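Local coordinates for protein probable ribosomal RNA small subunit methyltransferase (PDB 3DMH) that methylates N2 of a guanosine in 16S ribosomal RNA, taking the methyl group from S-adenosylmethionine, at residues D263-A266 and S267-L271. Residues are numbered along the deposited sequence; the frame is centred on the assembly and turned at random.
Sequences DDLA and SVLSL. With SAM (S-adenosylmethionine), chain D.
Asp264 N-caps the helix that Ser267 has just entered, and its OD2 takes two bonds from that serine. Ser267 OG reaches the anti lone pair of Asp264 OD2 at 2.8 Å, while Ser267 N meets the same oxygen at 3.0 Å from above the carboxylate plane; Asp264 OD1 adds a weak bond from Ala266 N. With OG beside its own backbone N (chi1 -69°), Ser267 can offer both donors to one oxygen. With an alanine in place of Asp264, the N-H groups of Ala266 and Ser267 would probably lose their cap, and the Ser267 hydroxyl would be free to turn.

Backbone bonds of the first turns follow, Val268 N to Asp264 O and Leu269 N to Leu265 O. Ala266 O is gripped twice by Ser270, by N at 3.0 Å and OG at 2.8 Å from opposite faces of the carbonyl plane; that hydroxyl also bonds Leu203 N.

The apolar part is slight: Leu265 CG lies 4.1 Å from Leu269 CD1, the side chains crossing at a slant.

Asp263, just ahead, lies against the cofactor's adenine, its N 3.3 Å from SAM N3. In this Rossmann-like beta-alpha-beta unit, helix 265-277 follows strand 257-262, whose Glu262 binds SAM, and leads to strand 283-286, where His286 touches Leu265 and Val268.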
loop_
_atom_site.group_PDB
_atom_site.type_symbol
_atom_site.label_atom_id
_atom_site.label_comp_id
_atom_site.label_asym_id
_atom_site.label_seq_id
_atom_site.Cartn_x
_atom_site.Cartn_y
_atom_site.Cartn_z
ATOM N N ASP A 263 -4.656 3.034 -0.389
ATOM C CA ASP A 263 -3.621 3.494 -1.308
ATOM C C ASP A 263 -3.060 2.358 -2.160
ATOM O O ASP A 263 -2.456 2.633 -3.196
ATOM C CB ASP A 263 -2.492 4.116 -0.492
ATOM C CG ASP A 263 -1.427 4.771 -1.346
ATOM O OD1 ASP A 263 -1.745 5.763 -2.037
ATOM O OD2 ASP A 263 -0.241 4.324 -1.288
ATOM N N ASP A 264 -3.180 1.115 -1.676
ATOM C CA ASP A 264 -2.563 -0.017 -2.349
ATOM C C ASP A 264 -3.540 -0.731 -3.295
ATOM O O ASP A 264 -4.559 -1.227 -2.851
ATOM C CB ASP A 264 -2.029 -1.028 -1.311
ATOM C CG ASP A 264 -1.665 -2.348 -1.936
ATOM O OD1 ASP A 264 -0.983 -2.322 -2.951
ATOM O OD2 ASP A 264 -2.084 -3.413 -1.404
ATOM N N LEU A 265 -3.220 -0.745 -4.590
ATOM C CA LEU A 265 -4.051 -1.396 -5.584
ATOM C C LEU A 265 -4.386 -2.849 -5.262
ATOM O O LEU A 265 -5.522 -3.282 -5.476
ATOM C CB LEU A 265 -3.387 -1.344 -6.965
ATOM C CG LEU A 265 -4.155 -1.953 -8.129
ATOM C CD1 LEU A 265 -5.498 -1.271 -8.308
ATOM C CD2 LEU A 265 -3.337 -1.853 -9.379
ATOM N N ALA A 266 -3.397 -3.616 -4.791
ATOM C CA ALA A 266 -3.666 -5.045 -4.489
ATOM C C ALA A 266 -4.773 -5.146 -3.432
ATOM O O ALA A 266 -5.658 -6.006 -3.504
ATOM C CB ALA A 266 -2.387 -5.739 -4.033
ATOM N N SER A 267 -4.739 -4.247 -2.451
ATOM C CA SER A 267 -5.728 -4.213 -1.397
ATOM C C SER A 267 -7.098 -3.766 -1.904
ATOM O O SER A 267 -8.123 -4.336 -1.516
ATOM C CB SER A 267 -5.251 -3.314 -0.252
ATOM O OG SER A 267 -4.137 -3.932 0.399
ATOM N N VAL A 268 -7.127 -2.772 -2.794
ATOM C CA VAL A 268 -8.386 -2.330 -3.400
ATOM C C VAL A 268 -9.063 -3.499 -4.122
ATOM O O VAL A 268 -10.269 -3.746 -3.951
ATOM C CB VAL A 268 -8.147 -1.193 -4.400
ATOM C CG1 VAL A 268 -9.413 -0.874 -5.207
ATOM C CG2 VAL A 268 -7.669 0.039 -3.666
ATOM N N LEU A 269 -8.291 -4.224 -4.927
ATOM C CA LEU A 269 -8.851 -5.363 -5.686
ATOM C C LEU A 269 -9.328 -6.460 -4.752
ATOM O O LEU A 269 -10.340 -7.120 -5.009
ATOM C CB LEU A 269 -7.825 -5.939 -6.655
ATOM C CG LEU A 269 -7.392 -4.954 -7.757
ATOM C CD1 LEU A 269 -6.199 -5.495 -8.530
ATOM C CD2 LEU A 269 -8.542 -4.641 -8.721
ATOM N N SER A 270 -8.594 -6.643 -3.658
ATOM C CA SER A 270 -8.995 -7.605 -2.622
ATOM C C SER A 270 -10.339 -7.259 -2.000
ATOM O O SER A 270 -11.224 -8.123 -1.907
ATOM C CB SER A 270 -7.923 -7.702 -1.546
ATOM O OG SER A 270 -6.698 -8.149 -2.105
ATOM N N LEU A 271 -10.494 -5.992 -1.598
ATOM C CA LEU A 271 -11.776 -5.527 -1.081
ATOM C C LEU A 271 -12.908 -5.739 -2.096
ATOM O O LEU A 271 -13.994 -6.177 -1.726
ATOM C CB LEU A 271 -11.677 -4.051 -0.707
ATOM C CG LEU A 271 -12.968 -3.346 -0.265
ATOM C CD1 LEU A 271 -13.615 -4.069 0.940
ATOM C CD2 LEU A 271 -12.685 -1.881 0.056
HETATM N N SAM D . -8.716 -1.629 7.558
HETATM C CA SAM D . -7.933 -2.884 7.288
HETATM C C SAM D . -8.056 -3.806 8.482
HETATM O O SAM D . -8.529 -3.304 9.512
HETATM O OXT SAM D . -7.657 -4.979 8.399
HETATM C CB SAM D . -6.451 -2.578 7.059
HETATM C CG SAM D . -5.728 -1.882 8.215
HETATM S SD SAM D . -3.950 -1.688 7.867
HETATM C CE SAM D . -3.269 -1.511 9.541
HETATM C "C5'" SAM D . -3.754 0.012 7.256
HETATM C "C4'" SAM D . -4.179 0.157 5.804
HETATM O "O4'" SAM D . -3.863 1.504 5.459
HETATM C "C3'" SAM D . -3.453 -0.768 4.818
HETATM O "O3'" SAM D . -4.367 -1.527 4.037
HETATM C "C2'" SAM D . -2.617 0.204 3.977
HETATM O "O2'" SAM D . -2.359 -0.210 2.650
HETATM C "C1'" SAM D . -3.490 1.451 4.097
HETATM N N9 SAM D . -2.767 2.651 3.721
HETATM C C8 SAM D . -1.412 2.939 3.863
HETATM N N7 SAM D . -1.175 4.192 3.403
HETATM C C5 SAM D . -2.375 4.699 2.950
HETATM C C6 SAM D . -2.744 5.903 2.339
HETATM N N6 SAM D . -1.837 6.850 2.062
HETATM N N1 SAM D . -4.069 6.079 2.013
HETATM C C2 SAM D . -5.012 5.107 2.258
HETATM N N3 SAM D . -4.665 3.879 2.811
HETATM C C4 SAM D . -3.367 3.716 3.152
#